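Local coordinates for protein polyphosphate kinase (PDB 2O8R) that probably catalyses the reversible transfer of the terminal phosphate of ATP to a growing chain of inorganic polyphosphate, at residues L346-Y354 and Q679-E690; V357-A365 and S385-A393. The protein carries 3 engineered substitutions. One frame throughout, in Å; residues are numbered along the deposited sequence.

Contact 1 of 2, residues L346-Y354 and Q679-E690; sequences LIHVPYYTY and QAAIYRYLKGKE
Tyr-351, in the turn after strand 345-349, lies along helix 678-691 and meets four of its residues. With chi1 -45°, CG sits beside the backbone N and the ring is turned toward the helix. CB touches Leu-686 CD1 at 3.9 Å; CG and CD2 meet both that methyl and Ile-682 CG2. CD1 rests on Tyr-683 CB, and CE1 is 3.5 Å from Gln-679 O, at the ring edge. CE2 and CZ lie against Ile-682 CG2, which sits over one face in a CH-pi contact, 3.6 Å from the centroid of the Tyr-351 ring; Pro-350 CD covers the opposite face, clamping the ring. At the tip, OH ends against Gln-679 CG, whose amide turns away to Glu-596 and Tyr-594. On the next turns, Leu-686 CD2 packs at the ring edge of Tyr-352, whose OH donates to Glu-690 OE2 over 2.7 Å, onto the anti lone pair of that oxygen, ring and carboxylate planes 82° apart. Glu-690 OE1 accepts from the backbone N of Lys-328. The C-terminal helix is thus joined to the first C-terminal PLD-like domain mainly by apolar and aromatic packing, and the buried carboxylate, gripped by a donor on each oxygen, would probably be stabilised as the anion.

Contact 2 of 2, residues V357-A365 and S385-A393; sequences VVRLLMEAA and SIISALEAA. With SO4 (sulfate ion), chain I.
Ala-389 meets Leu-361 and selenomethionine Met-362 where segments 357-365 and 385-393 run side by side, nearly parallel at 10°, their axes 8.6 Å apart at closest approach. Its methyl fills one hollow walled by Val-358 CG2, Leu-361 CB and Met-362 CG, with Ala-389 CB 3.8 Å from Leu-361 CB. Toward the N-terminal ends the bumps are larger. With chi1 60° placing CG1 of Val-358 between N and C, CG2 is the branch that swings across to Ser-385 CB, at 3.7 Å. Ile-386 CG1 lies beside the CB of the same valine, and its extended branch carries CD1 on to Val-357 CG1 at 3.8 Å, while Ile-386 CG2 meets Leu-361 CD1. Leu-361 CD2 reaches Leu-390 CD2 at 4.2 Å, and both leucines lie on Ile-373. At the C-terminal ends Ala-365 CB touches Ala-393 CB at 4.1 Å, and here the backbones come nearest. Helix 385-395 makes the beta-alpha-beta crossover between parallel strands 370-377 and 399-404; helix 355-365 packs beside it over Ile-373. Ser-385 OG makes a weak hydrogen bond to Gln-395 NE2 of the second subunit, on which Val-358 also packs. Arg-359, turned away from 385-393, points NE at a sulfate and pairs NH1 with Glu-331. The side chains meet almost wholly through carbon, with no polar bond between the segments, so shape and burial hold them.

Overall arrangement
Contact 1 and contact 2 lie with centres 24 Å apart and adjoin only through the chain, strand 345-349 leading through the turn 350-354 into helix 355-365. Contact 2 is nested inside the long loop that contact 1 closes by returning the C-terminal helix to the first PLD-like domain. Contact 1 lies near predicted ATP-binding residues: the side chain of Gln-679 is about 8 Å from that of Arg-570 and about 9 Å from that of His-597. In contact 2, Ile-386 is about 12 Å, side chain to side chain, from Arg-379, a predicted magnesium-site residue; the sulfate at Arg-359 probably comes from the crystallisation liquor. The second subunit reaches contact 2 but does not touch the segments of contact 1.

Contact 1 of 2, residues L346-Y354 and Q679-E690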
loop_
_atom_site.group_PDB
_atom_site.type_symbol
_atom_site.label_atom_id
_atom_site.label_comp_id
_atom_site.label_asym_id
_atom_site.label_seq_id
_atom_site.Cartn_x
_atom_site.Cartn_y
_atom_site.Cartn_z
ATOM N N LEU A 346 15.510 -27.409 -11.242
ATOM C CA LEU A 346 14.938 -26.433 -12.137
ATOM C C LEU A 346 13.534 -26.184 -11.636
ATOM O O LEU A 346 12.751 -27.117 -11.485
ATOM C CB LEU A 346 14.862 -27.032 -13.529
ATOM C CG LEU A 346 15.140 -26.204 -14.763
ATOM C CD1 LEU A 346 16.424 -25.377 -14.613
ATOM C CD2 LEU A 346 15.247 -27.187 -15.901
ATOM N N ILE A 347 13.208 -24.935 -11.355
ATOM C CA ILE A 347 11.858 -24.616 -10.918
ATOM C C ILE A 347 11.185 -23.717 -11.935
ATOM O O ILE A 347 11.683 -22.641 -12.267
ATOM C CB ILE A 347 11.858 -23.935 -9.554
ATOM C CG1 ILE A 347 12.492 -24.848 -8.493
ATOM C CG2 ILE A 347 10.453 -23.476 -9.186
ATOM C CD1 ILE A 347 11.860 -26.225 -8.366
ATOM N N HIS A 348 10.055 -24.183 -12.436
ATOM C CA HIS A 348 9.305 -23.470 -13.444
ATOM C C HIS A 348 8.061 -22.901 -12.807
ATOM O O HIS A 348 7.109 -23.624 -12.498
ATOM C CB HIS A 348 8.923 -24.419 -14.578
ATOM C CG HIS A 348 10.086 -25.163 -15.152
ATOM N ND1 HIS A 348 11.005 -24.572 -15.993
ATOM C CD2 HIS A 348 10.479 -26.451 -15.007
ATOM C CE1 HIS A 348 11.916 -25.463 -16.337
ATOM N NE2 HIS A 348 11.619 -26.611 -15.754
ATOM N N VAL A 349 8.053 -21.595 -12.614
ATOM C CA VAL A 349 6.929 -21.018 -11.915
ATOM C C VAL A 349 5.922 -20.369 -12.794
ATOM O O VAL A 349 6.282 -19.744 -13.794
ATOM C CB VAL A 349 7.293 -19.915 -10.896
ATOM C CG1 VAL A 349 8.114 -20.467 -9.763
ATOM C CG2 VAL A 349 7.958 -18.699 -11.596
ATOM N N PRO A 350 4.695 -20.804 -12.584
ATOM C CA PRO A 350 3.497 -20.701 -11.797
ATOM C C PRO A 350 3.294 -22.180 -11.432
ATOM O O PRO A 350 2.837 -22.487 -10.338
ATOM C CB PRO A 350 2.446 -20.217 -12.786
ATOM C CG PRO A 350 3.163 -20.092 -14.111
ATOM C CD PRO A 350 4.320 -21.028 -13.982
ATOM N N TYR A 351 3.713 -23.067 -12.350
ATOM C CA TYR A 351 3.605 -24.532 -12.269
ATOM C C TYR A 351 4.137 -25.118 -10.957
ATOM O O TYR A 351 3.498 -25.974 -10.358
ATOM C CB TYR A 351 4.327 -25.189 -13.460
ATOM C CG TYR A 351 4.043 -24.557 -14.821
ATOM C CD1 TYR A 351 2.771 -24.590 -15.371
ATOM C CD2 TYR A 351 5.054 -23.949 -15.560
ATOM C CE1 TYR A 351 2.499 -24.024 -16.602
ATOM C CE2 TYR A 351 4.782 -23.359 -16.791
ATOM C CZ TYR A 351 3.500 -23.413 -17.313
ATOM O OH TYR A 351 3.203 -22.853 -18.543
ATOM N N TYR A 352 5.301 -24.650 -10.522
ATOM C CA TYR A 352 5.816 -24.951 -9.197
ATOM C C TYR A 352 5.589 -23.733 -8.319
ATOM O O TYR A 352 5.321 -22.649 -8.849
ATOM C CB TYR A 352 7.306 -25.233 -9.259
ATOM C CG TYR A 352 7.674 -26.569 -9.862
ATOM C CD1 TYR A 352 7.917 -27.670 -9.051
ATOM C CD2 TYR A 352 7.802 -26.724 -11.238
ATOM C CE1 TYR A 352 8.263 -28.887 -9.581
ATOM C CE2 TYR A 352 8.141 -27.949 -11.787
ATOM C CZ TYR A 352 8.372 -29.031 -10.953
ATOM O OH TYR A 352 8.720 -30.256 -11.491
ATOM N N THR A 353 5.693 -23.903 -6.994
ATOM C CA THR A 353 5.586 -22.779 -6.057
ATOM C C THR A 353 6.719 -21.805 -6.215
ATOM O O THR A 353 7.745 -22.106 -6.818
ATOM C CB THR A 353 5.624 -23.190 -4.549
ATOM O OG1 THR A 353 6.203 -24.492 -4.404
ATOM C CG2 THR A 353 4.228 -23.140 -3.914
ATOM N N TYR A 354 6.519 -20.633 -5.631
ATOM C CA TYR A 354 7.555 -19.641 -5.496
ATOM C C TYR A 354 8.338 -19.876 -4.204
ATOM O O TYR A 354 9.400 -19.286 -3.989
ATOM C CB TYR A 354 6.913 -18.260 -5.470
ATOM C CG TYR A 354 6.551 -17.713 -6.834
ATOM C CD1 TYR A 354 5.354 -18.057 -7.454
ATOM C CD2 TYR A 354 7.404 -16.837 -7.498
ATOM C CE1 TYR A 354 5.013 -17.547 -8.704
ATOM C CE2 TYR A 354 7.075 -16.327 -8.749
ATOM C CZ TYR A 354 5.879 -16.678 -9.347
ATOM O OH TYR A 354 5.556 -16.153 -10.586
ATOM N N GLN A 679 0.371 -23.906 -21.978
ATOM C CA GLN A 679 0.302 -23.621 -20.553
ATOM C C GLN A 679 -0.481 -24.687 -19.796
ATOM O O GLN A 679 -0.171 -24.986 -18.636
ATOM C CB GLN A 679 -0.183 -22.188 -20.278
ATOM C CG GLN A 679 0.918 -21.129 -20.556
ATOM C CD GLN A 679 0.485 -19.673 -20.296
ATOM O OE1 GLN A 679 -0.577 -19.402 -19.738
ATOM N NE2 GLN A 679 1.330 -18.741 -20.685
ATOM N N ALA A 680 -1.465 -25.294 -20.453
ATOM C CA ALA A 680 -2.093 -26.486 -19.880
ATOM C C ALA A 680 -1.124 -27.672 -19.926
ATOM O O ALA A 680 -0.834 -28.295 -18.907
ATOM C CB ALA A 680 -3.381 -26.814 -20.596
ATOM N N ALA A 681 -0.584 -27.938 -21.108
ATOM C CA ALA A 681 0.229 -29.128 -21.325
ATOM C C ALA A 681 1.491 -29.195 -20.466
ATOM O O ALA A 681 1.866 -30.273 -19.990
ATOM C CB ALA A 681 0.581 -29.249 -22.790
ATOM N N ILE A 682 2.145 -28.048 -20.284
ATOM C CA ILE A 682 3.367 -27.974 -19.495
ATOM C C ILE A 682 3.067 -28.350 -18.048
ATOM O O ILE A 682 3.847 -29.065 -17.404
ATOM C CB ILE A 682 4.009 -26.584 -19.552
ATOM C CG1 ILE A 682 4.684 -26.366 -20.901
ATOM C CG2 ILE A 682 5.042 -26.413 -18.450
ATOM C CD1 ILE A 682 5.297 -24.970 -21.038
ATOM N N TYR A 683 1.923 -27.894 -17.548
ATOM C CA TYR A 683 1.529 -28.266 -16.209
ATOM C C TYR A 683 1.317 -29.770 -16.080
ATOM O O TYR A 683 1.760 -30.372 -15.098
ATOM C CB TYR A 683 0.291 -27.521 -15.762
ATOM C CG TYR A 683 -0.110 -27.889 -14.354
ATOM C CD1 TYR A 683 0.591 -27.388 -13.263
ATOM C CD2 TYR A 683 -1.183 -28.743 -14.110
ATOM C CE1 TYR A 683 0.236 -27.715 -11.963
ATOM C CE2 TYR A 683 -1.548 -29.078 -12.808
ATOM C CZ TYR A 683 -0.831 -28.559 -11.742
ATOM O OH TYR A 683 -1.178 -28.882 -10.453
ATOM N N ARG A 684 0.655 -30.372 -17.069
ATOM C CA ARG A 684 0.440 -31.823 -17.056
ATOM C C ARG A 684 1.754 -32.582 -17.123
ATOM O O ARG A 684 1.943 -33.568 -16.411
ATOM C CB ARG A 684 -0.506 -32.266 -18.171
ATOM C CG ARG A 684 -1.947 -31.864 -17.908
ATOM C CD ARG A 684 -2.896 -32.289 -19.009
ATOM N NE ARG A 684 -4.031 -31.369 -19.083
ATOM C CZ ARG A 684 -4.282 -30.558 -20.110
ATOM N NH1 ARG A 684 -3.491 -30.558 -21.185
ATOM N NH2 ARG A 684 -5.341 -29.753 -20.069
ATOM N N TYR A 685 2.658 -32.101 -17.970
ATOM C CA TYR A 685 3.972 -32.714 -18.141
ATOM C C TYR A 685 4.742 -32.748 -16.816
ATOM O O TYR A 685 5.267 -33.790 -16.426
ATOM C CB TYR A 685 4.741 -31.956 -19.231
ATOM C CG TYR A 685 6.233 -32.196 -19.279
ATOM C CD1 TYR A 685 6.768 -33.241 -20.016
ATOM C CD2 TYR A 685 7.111 -31.355 -18.612
ATOM C CE1 TYR A 685 8.141 -33.452 -20.065
ATOM C CE2 TYR A 685 8.474 -31.555 -18.664
ATOM C CZ TYR A 685 8.987 -32.606 -19.391
ATOM O OH TYR A 685 10.358 -32.809 -19.428
ATOM N N LEU A 686 4.779 -31.607 -16.127
ATOM C CA LEU A 686 5.549 -31.448 -14.902
ATOM C C LEU A 686 4.907 -32.186 -13.742
ATOM O O LEU A 686 5.601 -32.759 -12.906
ATOM C CB LEU A 686 5.729 -29.966 -14.559
ATOM C CG LEU A 686 6.764 -29.235 -15.423
ATOM C CD1 LEU A 686 6.662 -27.739 -15.288
ATOM C CD2 LEU A 686 8.155 -29.686 -15.063
ATOM N N LYS A 687 3.579 -32.176 -13.701
ATOM C CA LYS A 687 2.850 -32.905 -12.681
ATOM C C LYS A 687 3.078 -34.394 -12.923
ATOM O O LYS A 687 3.346 -35.149 -11.989
ATOM C CB LYS A 687 1.368 -32.562 -12.748
ATOM C CG LYS A 687 0.541 -33.150 -11.620
ATOM C CD LYS A 687 -0.949 -32.999 -11.905
ATOM C CE LYS A 687 -1.761 -33.805 -10.899
ATOM N NZ LYS A 687 -3.221 -33.636 -11.120
ATOM N N GLY A 688 3.002 -34.790 -14.192
ATOM C CA GLY A 688 3.300 -36.153 -14.606
ATOM C C GLY A 688 4.592 -36.637 -13.985
ATOM O O GLY A 688 4.593 -37.568 -13.192
ATOM N N LYS A 689 5.687 -35.961 -14.300
ATOM C CA LYS A 689 6.985 -36.393 -13.814
ATOM C C LYS A 689 7.079 -36.452 -12.275
ATOM O O LYS A 689 7.887 -37.205 -11.737
ATOM C CB LYS A 689 8.119 -35.554 -14.433
ATOM C CG LYS A 689 8.486 -34.320 -13.649
ATOM C CD LYS A 689 9.995 -34.136 -13.600
ATOM C CE LYS A 689 10.365 -32.917 -12.766
ATOM N NZ LYS A 689 11.796 -32.581 -12.883
ATOM N N GLU A 690 6.245 -35.692 -11.568
ATOM C CA GLU A 690 6.352 -35.658 -10.112
ATOM C C GLU A 690 5.647 -36.843 -9.472
ATOM O O GLU A 690 5.990 -37.241 -8.362
ATOM C CB GLU A 690 5.882 -34.322 -9.513
ATOM C CG GLU A 690 6.748 -33.089 -9.885
ATOM C CD GLU A 690 8.110 -33.026 -9.189
ATOM O OE1 GLU A 690 8.332 -33.782 -8.219
ATOM O OE2 GLU A 690 8.961 -32.204 -9.609
#

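Contact 2 of 2, residues V357-A365 and S385-A393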
loop_
_atom_site.group_PDB
_atom_site.type_symbol
_atom_site.label_atom_id
_atom_site.label_comp_id
_atom_site.label_asym_id
_atom_site.label_seq_id
_atom_site.Cartn_x
_atom_site.Cartn_y
_atom_site.Cartn_z
ATOM N N VAL A 357 12.629 -20.354 -2.894
ATOM C CA VAL A 357 13.624 -19.304 -2.691
ATOM C C VAL A 357 13.651 -18.839 -1.227
ATOM O O VAL A 357 14.715 -18.836 -0.589
ATOM C CB VAL A 357 13.409 -18.118 -3.669
ATOM C CG1 VAL A 357 14.323 -16.938 -3.329
ATOM C CG2 VAL A 357 13.621 -18.578 -5.113
ATOM N N VAL A 358 12.486 -18.487 -0.689
ATOM C CA VAL A 358 12.412 -17.963 0.678
ATOM C C VAL A 358 12.644 -19.042 1.760
ATOM O O VAL A 358 13.344 -18.798 2.736
ATOM C CB VAL A 358 11.107 -17.179 0.916
ATOM C CG1 VAL A 358 9.901 -18.070 0.697
ATOM C CG2 VAL A 358 11.082 -16.571 2.313
ATOM N N ARG A 359 12.068 -20.228 1.564
ATOM C CA ARG A 359 12.353 -21.420 2.368
ATOM C C ARG A 359 13.859 -21.684 2.496
ATOM O O ARG A 359 14.379 -21.922 3.595
ATOM C CB ARG A 359 11.736 -22.631 1.691
ATOM C CG ARG A 359 10.871 -23.449 2.572
ATOM C CD ARG A 359 9.479 -23.443 2.017
ATOM N NE ARG A 359 9.092 -24.646 1.266
ATOM C CZ ARG A 359 9.574 -25.879 1.425
ATOM N NH1 ARG A 359 9.099 -26.858 0.676
ATOM N NH2 ARG A 359 10.502 -26.159 2.327
ATOM N N LEU A 360 14.543 -21.651 1.353
ATOM C CA LEU A 360 15.978 -21.820 1.301
ATOM C C LEU A 360 16.649 -20.709 2.086
ATOM O O LEU A 360 17.490 -20.963 2.946
ATOM C CB LEU A 360 16.471 -21.811 -0.144
ATOM C CG LEU A 360 17.897 -22.339 -0.234
ATOM C CD1 LEU A 360 17.886 -23.818 0.101
ATOM C CD2 LEU A 360 18.468 -22.116 -1.608
ATOM N N LEU A 361 16.252 -19.478 1.798
ATOM C CA LEU A 361 16.759 -18.334 2.541
ATOM C C LEU A 361 16.567 -18.503 4.041
ATOM O O LEU A 361 17.460 -18.175 4.816
ATOM C CB LEU A 361 16.120 -17.034 2.059
ATOM C CG LEU A 361 16.698 -16.524 0.737
ATOM C CD1 LEU A 361 15.916 -15.322 0.256
ATOM C CD2 LEU A 361 18.174 -16.190 0.879
HETATM N N MSE A 362 15.422 -19.045 4.444
HETATM C CA MSE A 362 15.140 -19.262 5.862
HETATM C C MSE A 362 15.998 -20.364 6.465
HETATM O O MSE A 362 16.451 -20.238 7.601
HETATM C CB MSE A 362 13.668 -19.567 6.088
HETATM C CG MSE A 362 12.766 -18.366 5.956
HETATM SE SE MSE A 362 10.903 -18.859 6.248
HETATM C CE MSE A 362 10.390 -19.529 4.508
ATOM N N GLU A 363 16.222 -21.438 5.711
ATOM C CA GLU A 363 17.152 -22.475 6.156
ATOM C C GLU A 363 18.484 -21.828 6.429
ATOM O O GLU A 363 18.994 -21.918 7.543
ATOM C CB GLU A 363 17.302 -23.607 5.125
ATOM C CG GLU A 363 16.230 -24.663 5.291
ATOM C CD GLU A 363 16.460 -25.935 4.498
ATOM O OE1 GLU A 363 17.555 -26.126 3.919
ATOM O OE2 GLU A 363 15.515 -26.754 4.458
ATOM N N ALA A 364 19.005 -21.135 5.415
ATOM C CA ALA A 364 20.293 -20.443 5.486
ATOM C C ALA A 364 20.388 -19.468 6.651
ATOM O O ALA A 364 21.475 -19.244 7.185
ATOM C CB ALA A 364 20.574 -19.715 4.178
ATOM N N ALA A 365 19.252 -18.897 7.040
ATOM C CA ALA A 365 19.226 -17.896 8.096
ATOM C C ALA A 365 19.723 -18.483 9.412
ATOM O O ALA A 365 20.610 -17.921 10.050
ATOM C CB ALA A 365 17.832 -17.322 8.257
ATOM N N SER A 385 8.529 -11.511 2.440
ATOM C CA SER A 385 9.104 -12.743 2.989
ATOM C C SER A 385 10.604 -12.846 2.816
ATOM O O SER A 385 11.342 -13.150 3.754
ATOM C CB SER A 385 8.482 -13.920 2.263
ATOM O OG SER A 385 7.084 -13.908 2.444
ATOM N N ILE A 386 11.046 -12.593 1.594
ATOM C CA ILE A 386 12.453 -12.556 1.292
ATOM C C ILE A 386 13.194 -11.536 2.157
ATOM O O ILE A 386 14.162 -11.916 2.841
ATOM C CB ILE A 386 12.679 -12.387 -0.216
ATOM C CG1 ILE A 386 12.393 -13.730 -0.893
ATOM C CG2 ILE A 386 14.104 -11.951 -0.522
ATOM C CD1 ILE A 386 12.500 -13.713 -2.379
ATOM N N ILE A 387 12.714 -10.283 2.190
ATOM C CA ILE A 387 13.304 -9.270 3.084
ATOM C C ILE A 387 13.345 -9.792 4.530
ATOM O O ILE A 387 14.356 -9.679 5.226
ATOM C CB ILE A 387 12.549 -7.919 3.076
ATOM C CG1 ILE A 387 12.454 -7.293 1.669
ATOM C CG2 ILE A 387 13.201 -6.953 4.057
ATOM C CD1 ILE A 387 13.761 -7.144 0.948
ATOM N N SER A 388 12.250 -10.405 4.958
ATOM C CA SER A 388 12.154 -10.921 6.305
ATOM C C SER A 388 13.176 -12.014 6.577
ATOM O O SER A 388 13.877 -11.972 7.596
ATOM C CB SER A 388 10.747 -11.419 6.565
ATOM O OG SER A 388 9.911 -10.331 6.928
ATOM N N ALA A 389 13.277 -12.975 5.662
ATOM C CA ALA A 389 14.267 -14.040 5.802
ATOM C C ALA A 389 15.665 -13.440 5.847
ATOM O O ALA A 389 16.495 -13.866 6.638
ATOM C CB ALA A 389 14.149 -15.056 4.677
ATOM N N LEU A 390 15.905 -12.433 5.012
ATOM C CA LEU A 390 17.203 -11.766 4.970
ATOM C C LEU A 390 17.494 -11.002 6.257
ATOM O O LEU A 390 18.613 -11.036 6.752
ATOM C CB LEU A 390 17.287 -10.816 3.775
ATOM C CG LEU A 390 17.336 -11.454 2.387
ATOM C CD1 LEU A 390 17.143 -10.374 1.375
ATOM C CD2 LEU A 390 18.636 -12.212 2.121
ATOM N N GLU A 391 16.489 -10.312 6.790
ATOM C CA GLU A 391 16.635 -9.597 8.055
ATOM C C GLU A 391 17.041 -10.551 9.181
ATOM O O GLU A 391 18.006 -10.286 9.902
ATOM C CB GLU A 391 15.354 -8.842 8.420
ATOM C CG GLU A 391 15.183 -7.517 7.682
ATOM C CD GLU A 391 14.164 -6.584 8.324
ATOM O OE1 GLU A 391 13.793 -6.806 9.499
ATOM O OE2 GLU A 391 13.737 -5.617 7.653
ATOM N N ALA A 392 16.320 -11.666 9.300
ATOM C CA ALA A 392 16.671 -12.736 10.234
ATOM C C ALA A 392 18.144 -13.138 10.126
ATOM O O ALA A 392 18.833 -13.296 11.139
ATOM C CB ALA A 392 15.773 -13.961 10.006
ATOM N N ALA A 393 18.618 -13.293 8.893
ATOM C CA ALA A 393 19.974 -13.744 8.645
ATOM C C ALA A 393 20.984 -12.705 9.097
ATOM O O ALA A 393 21.989 -13.045 9.720
ATOM C CB ALA A 393 20.161 -14.060 7.182
HETATM S S SO4 I . 5.289 -24.880 0.663
HETATM O O1 SO4 I . 5.106 -26.140 1.382
HETATM O O2 SO4 I . 4.709 -24.975 -0.676
HETATM O O3 SO4 I . 4.623 -23.803 1.387
HETATM O O4 SO4 I . 6.710 -24.597 0.558
#